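Local coordinates for uncharacterized protein (PDB 2QRU), which is of unknown function but has the alpha/beta hydrolase fold and is probably a hydrolase, at residues 101-106 / 248-253; 127-132 / 213-218; 106-111 / 131-136; 38-43 / 168-173. All blocks are in the same frame, centred on the assembly; numbering follows the deposited sequence. Where two conformers were deposited one is given.

Contact 1 of 4, residues 101-106 / 248-253. With PO4 (phosphate ion), chain B.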
loop_
_atom_site.group_PDB
_atom_site.type_symbol
_atom_site.label_atom_id
_atom_site.label_comp_id
_atom_site.label_asym_id
_atom_site.label_seq_id
_atom_site.Cartn_x
_atom_site.Cartn_y
_atom_site.Cartn_z
ATOM N N CYS A 101 -5.260 -5.052 0.277
ATOM C CA CYS A 101 -5.500 -3.773 0.954
ATOM C C CYS A 101 -4.186 -3.009 0.985
ATOM O O CYS A 101 -3.141 -3.586 1.306
ATOM C CB CYS A 101 -5.960 -4.030 2.384
ATOM S SG CYS A 101 -6.207 -2.516 3.403
ATOM N N GLY A 102 -4.231 -1.732 0.644
ATOM C CA GLY A 102 -2.973 -0.935 0.528
ATOM C C GLY A 102 -3.127 0.415 1.204
ATOM O O GLY A 102 -4.172 1.071 1.058
ATOM N N ARG A 103 -2.064 0.834 1.878
ATOM C CA ARG A 103 -2.035 2.094 2.612
ATOM C C ARG A 103 -1.045 3.031 1.881
ATOM O O ARG A 103 0.163 2.745 1.849
ATOM C CB ARG A 103 -1.512 1.800 4.005
ATOM C CG ARG A 103 -1.312 3.034 4.841
ATOM C CD ARG A 103 -0.934 2.628 6.283
ATOM N NE ARG A 103 -0.764 3.736 7.204
ATOM C CZ ARG A 103 -0.596 3.533 8.508
ATOM N NH1 ARG A 103 -0.626 2.275 8.963
ATOM N NH2 ARG A 103 -0.435 4.548 9.362
ATOM N N SER A 104 -1.560 4.133 1.338
ATOM C CA SER A 104 -0.757 5.149 0.641
ATOM C C SER A 104 0.085 4.523 -0.488
ATOM O O SER A 104 -0.485 3.986 -1.459
ATOM C CB SER A 104 0.066 5.975 1.637
ATOM O OG SER A 104 0.625 7.086 0.950
ATOM N N ALA A 105 1.409 4.507 -0.346
ATOM C CA ALA A 105 2.208 3.856 -1.406
ATOM C C ALA A 105 1.768 2.394 -1.572
ATOM O O ALA A 105 1.843 1.845 -2.667
ATOM C CB ALA A 105 3.694 3.909 -1.047
ATOM N N GLY A 106 1.367 1.754 -0.469
ATOM C CA GLY A 106 0.808 0.398 -0.550
ATOM C C GLY A 106 -0.414 0.298 -1.482
ATOM O O GLY A 106 -0.636 -0.749 -2.084
ATOM N N GLU A 248 -5.350 14.796 8.082
ATOM C CA GLU A 248 -4.058 14.614 7.416
ATOM C C GLU A 248 -4.076 13.342 6.579
ATOM O O GLU A 248 -4.841 12.408 6.856
ATOM C CB GLU A 248 -2.934 14.518 8.449
ATOM C CG GLU A 248 -1.497 14.384 7.879
ATOM C CD GLU A 248 -0.847 12.990 8.146
ATOM O OE1 GLU A 248 -0.696 12.628 9.347
ATOM O OE2 GLU A 248 -0.425 12.305 7.181
ATOM N N HIS A 249 -3.228 13.338 5.548
ATOM C CA HIS A 249 -3.004 12.178 4.681
ATOM C C HIS A 249 -3.175 10.805 5.353
ATOM O O HIS A 249 -4.052 9.998 4.961
ATOM C CB HIS A 249 -1.599 12.301 4.064
ATOM C CG HIS A 249 -1.167 11.112 3.255
ATOM N ND1 HIS A 249 -1.827 10.704 2.119
ATOM C CD2 HIS A 249 -0.124 10.257 3.411
ATOM C CE1 HIS A 249 -1.212 9.655 1.607
ATOM N NE2 HIS A 249 -0.180 9.359 2.378
ATOM N N ASP A 250 -2.327 10.517 6.347
ATOM C CA ASP A 250 -2.191 9.129 6.794
ATOM C C ASP A 250 -3.135 8.835 7.928
ATOM O O ASP A 250 -2.702 8.528 9.047
ATOM C CB ASP A 250 -0.737 8.824 7.207
ATOM C CG ASP A 250 -0.475 7.327 7.392
ATOM O OD1 ASP A 250 -1.192 6.460 6.824
ATOM O OD2 ASP A 250 0.479 7.001 8.113
ATOM N N PHE A 251 -4.438 8.935 7.669
ATOM C CA PHE A 251 -5.358 8.920 8.824
ATOM C C PHE A 251 -5.533 7.555 9.510
ATOM O O PHE A 251 -6.157 7.487 10.589
ATOM C CB PHE A 251 -6.699 9.587 8.516
ATOM C CG PHE A 251 -7.467 8.929 7.392
ATOM C CD1 PHE A 251 -8.133 7.747 7.640
ATOM C CD2 PHE A 251 -7.532 9.513 6.112
ATOM C CE1 PHE A 251 -8.880 7.120 6.612
ATOM C CE2 PHE A 251 -8.294 8.901 5.107
ATOM C CZ PHE A 251 -8.959 7.724 5.366
ATOM N N LEU A 252 -4.938 6.487 8.940
ATOM C CA LEU A 252 -4.858 5.204 9.690
ATOM C C LEU A 252 -4.007 5.307 10.982
ATOM O O LEU A 252 -4.076 4.423 11.852
ATOM C CB LEU A 252 -4.371 4.042 8.816
ATOM C CG LEU A 252 -5.340 3.540 7.727
ATOM C CD1 LEU A 252 -4.577 2.559 6.927
ATOM C CD2 LEU A 252 -6.496 2.862 8.398
ATOM N N LYS A 253 -3.240 6.386 11.119
ATOM C CA LYS A 253 -2.523 6.662 12.384
ATOM C C LYS A 253 -3.467 7.075 13.508
ATOM O O LYS A 253 -3.097 7.017 14.707
ATOM C CB LYS A 253 -1.490 7.756 12.178
ATOM C CG LYS A 253 -0.317 7.349 11.321
ATOM C CD LYS A 253 0.754 8.410 11.364
ATOM C CE LYS A 253 0.242 9.741 10.810
ATOM N NZ LYS A 253 1.336 10.742 10.736
HETATM P P PO4 B . 3.035 7.294 2.594
HETATM O O1 PO4 B . 2.514 8.369 1.651
HETATM O O2 PO4 B . 4.340 7.796 3.200
HETATM O O3 PO4 B . 2.085 7.093 3.778
HETATM O O4 PO4 B . 3.188 6.003 1.806
#
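R103 and D250 meet almost at right angles. The arginine chain is extended, with CG anti to the backbone N (chi1 175°), and this carries the guanidinium out to the carboxylate. The guanidinium grips D250 side-on, through NE and NH2. R103 NE donates to D250 OD1 at 2.8 Å, in the guanidinium plane and to the syn lone pair. R103 NH2 meets D250 OD2 at 2.9 Å, from out of the carboxylate plane; the two planes are turned 45° apart. L252 lies over one face of the guanidinium, its CB 3.8 Å from R103 CZ, and the L252 and R103 side chains run past each other in opposite directions. K253 CG comes to the edge of the same group. D250 OD1 also bonds the hydroxyl of Y131, so that one oxygen serves both partners.

The second pairing is S104 with H249. H249 NE2 lies 2.8 Å from S104 OG, which sits at the edge of the imidazole, near its plane. H249 ND1 is hydrogen-bonded to D221. A phosphate ion, probably from the crystallisation liquor, sits beside the pair. A105 N donates to phosphate O4 at 3.2 Å. H249 NE2 is within hydrogen-bonding reach of phosphate O1, but O1 is modelled too close to S104 OG, so the details there are doubtful.

S104 stands at the sharp turn between strand 98-103 and helix 105-119, with phi at 54°. G102, S104 and G106 fit the GxSxG nucleophile elbow. Together S104, H249 and D221 match the Ser-His-Asp catalytic triad of alpha/beta hydrolases, which probably marks the active site.

Contact 2 of 4, residues 127-132 / 213-218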
loop_
_atom_site.group_PDB
_atom_site.type_symbol
_atom_site.label_atom_id
_atom_site.label_comp_id
_atom_site.label_asym_id
_atom_site.label_seq_id
_atom_site.Cartn_x
_atom_site.Cartn_y
_atom_site.Cartn_z
ATOM N N LEU A 127 -10.571 -5.105 -3.549
ATOM C CA LEU A 127 -9.438 -4.225 -3.252
ATOM C C LEU A 127 -9.851 -3.190 -2.212
ATOM O O LEU A 127 -11.025 -2.762 -2.239
ATOM C CB LEU A 127 -9.024 -3.481 -4.514
ATOM C CG LEU A 127 -8.707 -4.309 -5.790
ATOM C CD1 LEU A 127 -8.495 -3.344 -6.954
ATOM C CD2 LEU A 127 -7.446 -5.167 -5.481
ATOM N N VAL A 128 -8.952 -2.783 -1.314
ATOM C CA VAL A 128 -9.287 -1.720 -0.361
ATOM C C VAL A 128 -8.136 -0.720 -0.436
ATOM O O VAL A 128 -6.978 -1.060 -0.185
ATOM C CB VAL A 128 -9.453 -2.288 1.089
ATOM C CG1 VAL A 128 -9.725 -1.145 2.087
ATOM C CG2 VAL A 128 -10.562 -3.366 1.145
ATOM N N ASN A 129 -8.447 0.482 -0.892
ATOM C CA ASN A 129 -7.476 1.551 -1.081
ATOM C C ASN A 129 -7.623 2.624 0.007
ATOM O O ASN A 129 -8.653 3.303 0.057
ATOM C CB ASN A 129 -7.754 2.244 -2.415
ATOM C CG ASN A 129 -6.933 3.486 -2.564
ATOM O OD1 ASN A 129 -5.721 3.428 -2.420
ATOM N ND2 ASN A 129 -7.579 4.609 -2.857
ATOM N N PHE A 130 -6.595 2.770 0.831
ATOM C CA PHE A 130 -6.457 3.911 1.750
ATOM C C PHE A 130 -5.508 4.900 1.106
ATOM O O PHE A 130 -4.282 4.689 1.144
ATOM C CB PHE A 130 -5.924 3.425 3.093
ATOM C CG PHE A 130 -6.978 2.765 3.915
ATOM C CD1 PHE A 130 -7.797 3.553 4.749
ATOM C CD2 PHE A 130 -7.140 1.404 3.892
ATOM C CE1 PHE A 130 -8.823 2.948 5.525
ATOM C CE2 PHE A 130 -8.137 0.789 4.656
ATOM C CZ PHE A 130 -8.983 1.544 5.475
ATOM N N TYR A 131 -6.086 5.936 0.470
ATOM C CA TYR A 131 -5.353 7.114 -0.043
ATOM C C TYR A 131 -4.076 6.772 -0.858
ATOM O O TYR A 131 -3.014 7.400 -0.724
ATOM C CB TYR A 131 -5.123 8.154 1.066
ATOM C CG TYR A 131 -4.727 7.595 2.417
ATOM C CD1 TYR A 131 -3.408 7.267 2.704
ATOM C CD2 TYR A 131 -5.691 7.381 3.411
ATOM C CE1 TYR A 131 -3.040 6.756 3.970
ATOM C CE2 TYR A 131 -5.338 6.848 4.665
ATOM C CZ TYR A 131 -4.023 6.539 4.936
ATOM O OH TYR A 131 -3.700 6.065 6.228
ATOM N N GLY A 132 -4.240 5.774 -1.729
ATOM C CA GLY A 132 -3.185 5.444 -2.705
ATOM C C GLY A 132 -3.323 6.296 -3.970
ATOM O O GLY A 132 -3.978 7.358 -3.992
ATOM N N CYS A 213 -13.586 -2.220 -5.564
ATOM C CA CYS A 213 -12.681 -1.555 -4.667
ATOM C C CYS A 213 -13.437 -0.633 -3.686
ATOM O O CYS A 213 -14.425 0.068 -4.096
ATOM C CB CYS A 213 -11.679 -0.757 -5.520
ATOM S SG CYS A 213 -10.517 0.197 -4.473
ATOM N N PHE A 214 -13.030 -0.673 -2.418
ATOM C CA PHE A 214 -13.446 0.330 -1.418
ATOM C C PHE A 214 -12.311 1.320 -1.278
ATOM O O PHE A 214 -11.171 0.947 -0.927
ATOM C CB PHE A 214 -13.719 -0.315 -0.069
ATOM C CG PHE A 214 -14.188 0.658 0.977
ATOM C CD1 PHE A 214 -13.263 1.463 1.686
ATOM C CD2 PHE A 214 -15.567 0.777 1.236
ATOM C CE1 PHE A 214 -13.725 2.358 2.675
ATOM C CE2 PHE A 214 -16.050 1.688 2.201
ATOM C CZ PHE A 214 -15.138 2.472 2.931
ATOM N N SER A 215 -12.594 2.587 -1.591
ATOM C CA SER A 215 -11.529 3.593 -1.721
ATOM C C SER A 215 -11.851 4.786 -0.833
ATOM O O SER A 215 -12.988 5.241 -0.807
ATOM C CB SER A 215 -11.460 4.093 -3.173
ATOM O OG SER A 215 -10.425 5.062 -3.356
ATOM N N THR A 216 -10.856 5.307 -0.115
ATOM C CA THR A 216 -11.082 6.409 0.823
ATOM C C THR A 216 -9.827 7.293 0.941
ATOM O O THR A 216 -8.702 6.814 0.839
ATOM C CB THR A 216 -11.487 5.848 2.223
ATOM O OG1 THR A 216 -11.711 6.930 3.138
ATOM C CG2 THR A 216 -10.371 4.925 2.801
ATOM N N ALA A 217 -10.058 8.586 1.170
ATOM C CA ALA A 217 -8.970 9.563 1.318
ATOM C C ALA A 217 -9.568 10.823 1.874
ATOM O O ALA A 217 -10.786 11.044 1.773
ATOM C CB ALA A 217 -8.315 9.867 -0.020
ATOM N N SER A 218 -8.703 11.622 2.493
ATOM C CA SER A 218 -9.105 12.888 3.069
ATOM C C SER A 218 -9.046 14.013 2.047
ATOM O O SER A 218 -8.045 14.151 1.322
ATOM C CB SER A 218 -8.176 13.231 4.226
ATOM O OG SER A 218 -8.473 14.539 4.684
#
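The ring of F130 meets T216 CG2 obliquely, with F130 CD1 3.5 Å from that methyl. The ring of Y131 has F130 CB over one face, set toward the rim, and A217 CA at its edge. Y131 CB also touches A217 CB at 3.8 Å. Y131 CG lies between the backbone N and the carbonyl carbon (chi1 41°), which stands the ring beside A217; its hydroxyl is hydrogen-bonded to D250. V128 CG1 comes obliquely to the F214 ring.

The amide of N129 is the other flat group. N129 ND2 donates to S215 OG at 2.9 Å, with the hydroxyl oxygen lying in the amide plane. Its oxygen turns back to its own chain: G132 N donates to N129 OD1 at 2.9 Å, an Asx motif that ties down the turn after the strand. Both amide ends are thus engaged inside the protein. S215 OG in turn is hydrogen-bonded to S229 O.

Between these two layers of side chains runs a parallel backbone ladder, the strand axes only 7° apart. F214 N donates to L127 O, N129 N to F214 O at 2.8 Å, and T216 N to N129 O. Y131 N to T216 O continues the pattern just past strand 127-130. CA-H...O contacts fill in between, such as C213 CA to L127 O at 3.2 Å.

These are neighbouring strands of the central sheet, with 98-103 on one side and 240-244 on the other. V128, F130, F214 and T216 face helix 258-272. L127 and N129 pack on helix 105-119, while N129, C213 and S215 meet I232 of helix 227-235.

Contact 3 of 4, residues 106-111 / 131-136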
loop_
_atom_site.group_PDB
_atom_site.type_symbol
_atom_site.label_atom_id
_atom_site.label_comp_id
_atom_site.label_asym_id
_atom_site.label_seq_id
_atom_site.Cartn_x
_atom_site.Cartn_y
_atom_site.Cartn_z
ATOM N N GLY A 106 1.367 1.754 -0.469
ATOM C CA GLY A 106 0.808 0.398 -0.550
ATOM C C GLY A 106 -0.414 0.298 -1.482
ATOM O O GLY A 106 -0.636 -0.749 -2.084
ATOM N N GLY A 107 -1.217 1.364 -1.579
ATOM C CA GLY A 107 -2.349 1.373 -2.537
ATOM C C GLY A 107 -1.870 1.368 -3.985
ATOM O O GLY A 107 -2.430 0.678 -4.839
ATOM N N TYR A 108 -0.839 2.173 -4.269
ATOM C CA TYR A 108 -0.233 2.179 -5.599
ATOM C C TYR A 108 0.314 0.771 -5.917
ATOM O O TYR A 108 0.064 0.210 -7.026
ATOM C CB TYR A 108 0.878 3.221 -5.628
ATOM C CG TYR A 108 1.668 3.190 -6.923
ATOM C CD1 TYR A 108 1.134 3.686 -8.110
ATOM C CD2 TYR A 108 2.950 2.640 -6.967
ATOM C CE1 TYR A 108 1.878 3.650 -9.340
ATOM C CE2 TYR A 108 3.697 2.599 -8.166
ATOM C CZ TYR A 108 3.153 3.113 -9.357
ATOM O OH TYR A 108 3.841 3.079 -10.574
ATOM N N LEU A 109 1.057 0.202 -4.973
ATOM C CA LEU A 109 1.632 -1.127 -5.136
ATOM C C LEU A 109 0.524 -2.151 -5.376
ATOM O O LEU A 109 0.621 -2.954 -6.305
ATOM C CB LEU A 109 2.510 -1.495 -3.924
ATOM C CG LEU A 109 3.813 -0.694 -3.799
ATOM C CD1 LEU A 109 4.457 -1.086 -2.442
ATOM C CD2 LEU A 109 4.784 -0.881 -5.019
HETATM N N MSE A 110 -0.548 -2.079 -4.588
HETATM C CA MSE A 110 -1.682 -2.994 -4.748
HETATM C C MSE A 110 -2.288 -2.950 -6.162
HETATM O O MSE A 110 -2.584 -3.990 -6.821
HETATM C CB MSE A 110 -2.780 -2.635 -3.739
HETATM C CG MSE A 110 -4.144 -3.288 -4.094
HETATM SE SE MSE A 110 -5.426 -2.656 -2.742
HETATM C CE MSE A 110 -5.738 -0.879 -3.536
ATOM N N LEU A 111 -2.455 -1.725 -6.663
ATOM C CA LEU A 111 -3.074 -1.547 -7.977
ATOM C C LEU A 111 -2.153 -2.037 -9.102
ATOM O O LEU A 111 -2.596 -2.714 -10.047
ATOM C CB LEU A 111 -3.502 -0.094 -8.171
ATOM C CG LEU A 111 -4.637 0.315 -7.213
ATOM C CD1 LEU A 111 -4.781 1.861 -7.197
ATOM C CD2 LEU A 111 -5.957 -0.352 -7.600
ATOM N N TYR A 131 -6.086 5.936 0.470
ATOM C CA TYR A 131 -5.353 7.114 -0.043
ATOM C C TYR A 131 -4.076 6.772 -0.858
ATOM O O TYR A 131 -3.014 7.400 -0.724
ATOM C CB TYR A 131 -5.123 8.154 1.066
ATOM C CG TYR A 131 -4.727 7.595 2.417
ATOM C CD1 TYR A 131 -3.408 7.267 2.704
ATOM C CD2 TYR A 131 -5.691 7.381 3.411
ATOM C CE1 TYR A 131 -3.040 6.756 3.970
ATOM C CE2 TYR A 131 -5.338 6.848 4.665
ATOM C CZ TYR A 131 -4.023 6.539 4.936
ATOM O OH TYR A 131 -3.700 6.065 6.228
ATOM N N GLY A 132 -4.240 5.774 -1.729
ATOM C CA GLY A 132 -3.185 5.444 -2.705
ATOM C C GLY A 132 -3.323 6.296 -3.970
ATOM O O GLY A 132 -3.978 7.358 -3.992
ATOM N N TYR A 133 -2.717 5.786 -5.048
ATOM C CA TYR A 133 -2.618 6.522 -6.305
ATOM C C TYR A 133 -2.359 5.564 -7.451
ATOM O O TYR A 133 -1.944 4.419 -7.211
ATOM C CB TYR A 133 -1.554 7.597 -6.200
ATOM C CG TYR A 133 -0.306 7.244 -5.428
ATOM C CD1 TYR A 133 -0.234 7.460 -4.034
ATOM C CD2 TYR A 133 0.841 6.755 -6.088
ATOM C CE1 TYR A 133 0.938 7.158 -3.307
ATOM C CE2 TYR A 133 1.990 6.446 -5.360
ATOM C CZ TYR A 133 2.042 6.678 -3.985
ATOM O OH TYR A 133 3.192 6.410 -3.257
ATOM N N THR A 134 -2.592 6.042 -8.688
ATOM C CA THR A 134 -2.608 5.173 -9.859
ATOM C C THR A 134 -1.421 5.507 -10.785
ATOM O O THR A 134 -1.162 4.788 -11.747
ATOM C CB THR A 134 -3.919 5.376 -10.666
ATOM O OG1 THR A 134 -4.121 6.781 -10.863
ATOM C CG2 THR A 134 -5.127 4.776 -9.923
ATOM N N ASP A 135 -0.730 6.599 -10.480
ATOM C CA ASP A 135 0.453 7.019 -11.230
ATOM C C ASP A 135 1.302 7.884 -10.296
ATOM O O ASP A 135 0.915 8.140 -9.152
ATOM C CB ASP A 135 0.059 7.709 -12.557
ATOM C CG ASP A 135 -0.634 9.044 -12.359
ATOM O OD1 ASP A 135 -0.108 9.887 -11.591
ATOM O OD2 ASP A 135 -1.695 9.270 -12.993
ATOM N N LEU A 136 2.474 8.287 -10.784
ATOM C CA LEU A 136 3.425 9.016 -9.957
ATOM C C LEU A 136 3.503 10.511 -10.347
ATOM O O LEU A 136 4.386 11.242 -9.864
ATOM C CB LEU A 136 4.803 8.327 -10.058
ATOM C CG LEU A 136 4.782 6.862 -9.565
ATOM C CD1 LEU A 136 6.120 6.195 -9.865
ATOM C CD2 LEU A 136 4.432 6.763 -8.095
#
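Helix 105-119, whose start belongs to the likely nucleophile elbow of this alpha/beta hydrolase fold, packs its first turns against the loop leaving strand 127-130. Y108 leads the contact. Y108 CG is anti to the backbone N (chi1 174°), which sends the ring out from the helix along the loop. Its CB lies over the face of the Y133 ring, 3.9 Å from the centroid, as a CH-pi contact, and Y108 CB to Y133 CE2 is 3.4 Å. The two rings are nearly parallel, with planes at 21°, but slid so far apart that they barely overlap. Y133 O sits at the edge of the Y108 ring, in its plane, 3.3 Å from Y108 CD1. The same oxygen takes a CA-H...O contact from Y108 CA at 3.2 Å.

L136 closes on a face of the Y108 ring. L136 CD2 is 4.1 Å from the ring centroid, 13° off the normal. The Y108 hydroxyl is hydrogen-bonded to Y200 O, which anchors the far end of the ring.

The two backbones come together at a pair of glycines. G107 CA and G132 CA are only 4.2 Å apart, and neither carries a side chain to hold the backbones off. This lets the helix lie directly against the turn after the next strand. L111 CD1 touches Y133 O and T134 CG2. The buried backbone N and O of Y133 have no hydrogen-bonding partner in the model.

Contact 4 of 4, residues 38-43 / 168-173. With EDO (1,2-ethanediol), chain G.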
loop_
_atom_site.group_PDB
_atom_site.type_symbol
_atom_site.label_atom_id
_atom_site.label_comp_id
_atom_site.label_asym_id
_atom_site.label_seq_id
_atom_site.Cartn_x
_atom_site.Cartn_y
_atom_site.Cartn_z
HETATM N N MSE A 38 7.302 4.090 -0.407
HETATM C CA MSE A 38 8.266 3.138 -1.001
HETATM C C MSE A 38 9.702 3.437 -0.633
HETATM O O MSE A 38 10.621 2.961 -1.301
HETATM C CB MSE A 38 8.097 3.024 -2.530
HETATM C CG MSE A 38 6.741 2.398 -2.868
HETATM SE SE MSE A 38 6.352 2.529 -4.810
HETATM C CE MSE A 38 5.983 4.460 -4.889
ATOM N N ILE A 39 9.882 4.248 0.417
ATOM C CA ILE A 39 11.215 4.547 0.959
ATOM C C ILE A 39 11.389 4.105 2.425
ATOM O O ILE A 39 12.502 3.725 2.842
ATOM C CB ILE A 39 11.566 6.064 0.875
ATOM C CG1 ILE A 39 11.367 6.639 -0.548
ATOM C CG2 ILE A 39 12.960 6.339 1.465
ATOM C CD1 ILE A 39 12.468 6.489 -1.439
ATOM N N TYR A 40 10.325 4.193 3.231
ATOM C CA TYR A 40 10.407 3.751 4.620
ATOM C C TYR A 40 9.211 2.876 5.014
ATOM O O TYR A 40 8.339 2.612 4.200
ATOM C CB TYR A 40 10.583 4.953 5.574
ATOM C CG TYR A 40 9.327 5.754 5.902
ATOM C CD1 TYR A 40 8.817 6.716 5.018
ATOM C CD2 TYR A 40 8.664 5.562 7.122
ATOM C CE1 TYR A 40 7.653 7.450 5.333
ATOM C CE2 TYR A 40 7.507 6.283 7.449
ATOM C CZ TYR A 40 7.018 7.235 6.571
ATOM O OH TYR A 40 5.873 7.931 6.927
ATOM N N GLY A 41 9.222 2.397 6.256
ATOM C CA GLY A 41 8.026 1.781 6.832
ATOM C C GLY A 41 8.073 0.273 6.902
ATOM O O GLY A 41 9.089 -0.355 6.557
ATOM N N THR A 42 6.949 -0.310 7.325
ATOM C CA THR A 42 6.937 -1.673 7.780
ATOM C C THR A 42 5.534 -2.258 7.719
ATOM O O THR A 42 4.559 -1.554 7.977
ATOM C CB THR A 42 7.472 -1.721 9.246
ATOM O OG1 THR A 42 7.347 -3.043 9.770
ATOM C CG2 THR A 42 6.691 -0.756 10.147
ATOM N N LYS A 43 5.451 -3.536 7.352
ATOM C CA LYS A 43 4.221 -4.349 7.481
ATOM C C LYS A 43 3.625 -4.251 8.878
ATOM O O LYS A 43 2.431 -4.461 9.067
ATOM C CB LYS A 43 4.471 -5.822 7.145
ATOM C CG LYS A 43 5.572 -6.532 7.987
ATOM C CD LYS A 43 5.702 -7.998 7.589
ATOM C CE LYS A 43 6.848 -8.702 8.396
ATOM N NZ LYS A 43 8.153 -7.999 8.178
ATOM N N PRO A 168 11.285 -1.563 10.518
ATOM C CA PRO A 168 10.278 -1.689 11.603
ATOM C C PRO A 168 10.157 -0.496 12.564
ATOM O O PRO A 168 9.128 -0.351 13.222
ATOM C CB PRO A 168 10.704 -2.956 12.351
ATOM C CG PRO A 168 12.169 -3.137 12.011
ATOM C CD PRO A 168 12.326 -2.606 10.595
ATOM N N PHE A 169 11.171 0.356 12.628
ATOM C CA PHE A 169 11.146 1.498 13.543
ATOM C C PHE A 169 11.056 2.846 12.819
ATOM O O PHE A 169 11.321 3.898 13.412
ATOM C CB PHE A 169 12.340 1.418 14.493
ATOM C CG PHE A 169 12.382 0.136 15.264
ATOM C CD1 PHE A 169 11.292 -0.241 16.056
ATOM C CD2 PHE A 169 13.466 -0.725 15.148
ATOM C CE1 PHE A 169 11.301 -1.452 16.767
ATOM C CE2 PHE A 169 13.490 -1.937 15.857
ATOM C CZ PHE A 169 12.406 -2.297 16.664
ATOM N N LEU A 170 10.684 2.800 11.536
ATOM C CA LEU A 170 10.526 3.999 10.709
ATOM C C LEU A 170 11.785 4.875 10.676
ATOM O O LEU A 170 11.706 6.103 10.608
ATOM C CB LEU A 170 9.288 4.812 11.136
ATOM C CG LEU A 170 8.029 4.009 11.505
ATOM C CD1 LEU A 170 6.823 4.904 11.786
ATOM C CD2 LEU A 170 7.692 3.016 10.413
ATOM N N SER A 171 12.949 4.232 10.718
ATOM C CA SER A 171 14.210 4.941 10.766
ATOM C C SER A 171 14.527 5.651 9.442
ATOM O O SER A 171 15.300 6.610 9.410
ATOM C CB SER A 171 15.339 3.979 11.142
ATOM O OG SER A 171 15.605 3.079 10.081
ATOM N N ARG A 172 13.909 5.188 8.356
ATOM C CA ARG A 172 14.167 5.765 7.037
ATOM C C ARG A 172 13.185 6.904 6.718
ATOM O O ARG A 172 13.207 7.468 5.613
ATOM C CB ARG A 172 14.123 4.672 5.964
ATOM C CG ARG A 172 15.128 3.519 6.171
ATOM C CD ARG A 172 14.777 2.324 5.271
ATOM N NE ARG A 172 14.818 2.693 3.859
ATOM C CZ ARG A 172 15.933 2.739 3.118
ATOM N NH1 ARG A 172 17.100 2.397 3.648
ATOM N NH2 ARG A 172 15.880 3.114 1.833
ATOM N N TYR A 173 12.330 7.237 7.694
ATOM C CA TYR A 173 11.346 8.325 7.549
ATOM C C TYR A 173 11.989 9.643 7.065
ATOM O O TYR A 173 11.486 10.305 6.143
ATOM C CB TYR A 173 10.575 8.517 8.874
ATOM C CG TYR A 173 9.772 9.795 8.959
ATOM C CD1 TYR A 173 10.364 10.982 9.415
ATOM C CD2 TYR A 173 8.424 9.822 8.583
ATOM C CE1 TYR A 173 9.640 12.160 9.488
ATOM C CE2 TYR A 173 7.683 10.991 8.665
ATOM C CZ TYR A 173 8.295 12.150 9.116
ATOM O OH TYR A 173 7.572 13.317 9.190
HETATM C C1 EDO G . 4.014 4.052 8.587
HETATM O O1 EDO G . 2.931 4.440 7.717
HETATM C C2 EDO G . 5.065 3.381 7.687
HETATM O O2 EDO G . 5.049 1.949 7.676
#
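Y40 and R172 form the tight half of this contact. Y40 CB lies 3.6 Å from R172 CB. The arginine chain bends at chi3 (61°) and brings NE back to the loop. R172 NE donates to I39 O at 2.7 Å, with the acceptor in the guanidinium plane and an N-H...O angle of 165°. Its two outer nitrogens bond to A69 O, N71 and D159 O.

Y173 lies over one face of the Y40 ring. Y173 CA sits 3.9 Å from the centroid of the Y40 ring, a CH-pi contact. The two rings make a T-shaped pair, with the edge of Y173 toward the face of Y40 and planes at 85°.

The outer half is looser. L170 and P168 are exposed to solvent. L170 CD2 rests 3.8 Å from G41 CA, and T42 CB meets P168 CA at 3.7 Å. An ethanediol, probably from the crystallisation liquor, accepts from T42 N.

One nearly straight bond from a buried arginine, whose other nitrogens are also bonded, thus fixes the loop after strand 28-33 to the one before helix 173-181. The L170 and P168 side relies on van der Waals contact at the solvent edge and is probably less firmly held.

From the N terminus, contact 4 opens first, at 38-43, and closes at 168-173. Contact 1 starts at 101-106, inside the loop of contact 4, and closes at 248-253, so the two cross. Contact 3 follows at 106-111 and closes soon after, at 131-136; it is nested inside both contact 4 and contact 1. Contact 2, from 127-132 to 213-218, also crosses contact 4 but is nested inside contact 1. Contacts 1 and 3 share G106; contacts 2 and 3 share Y131 and G132. Together they tie the central strands to the helix behind the elbow, the loop 248-253 and, through M38, the loops of contact 4.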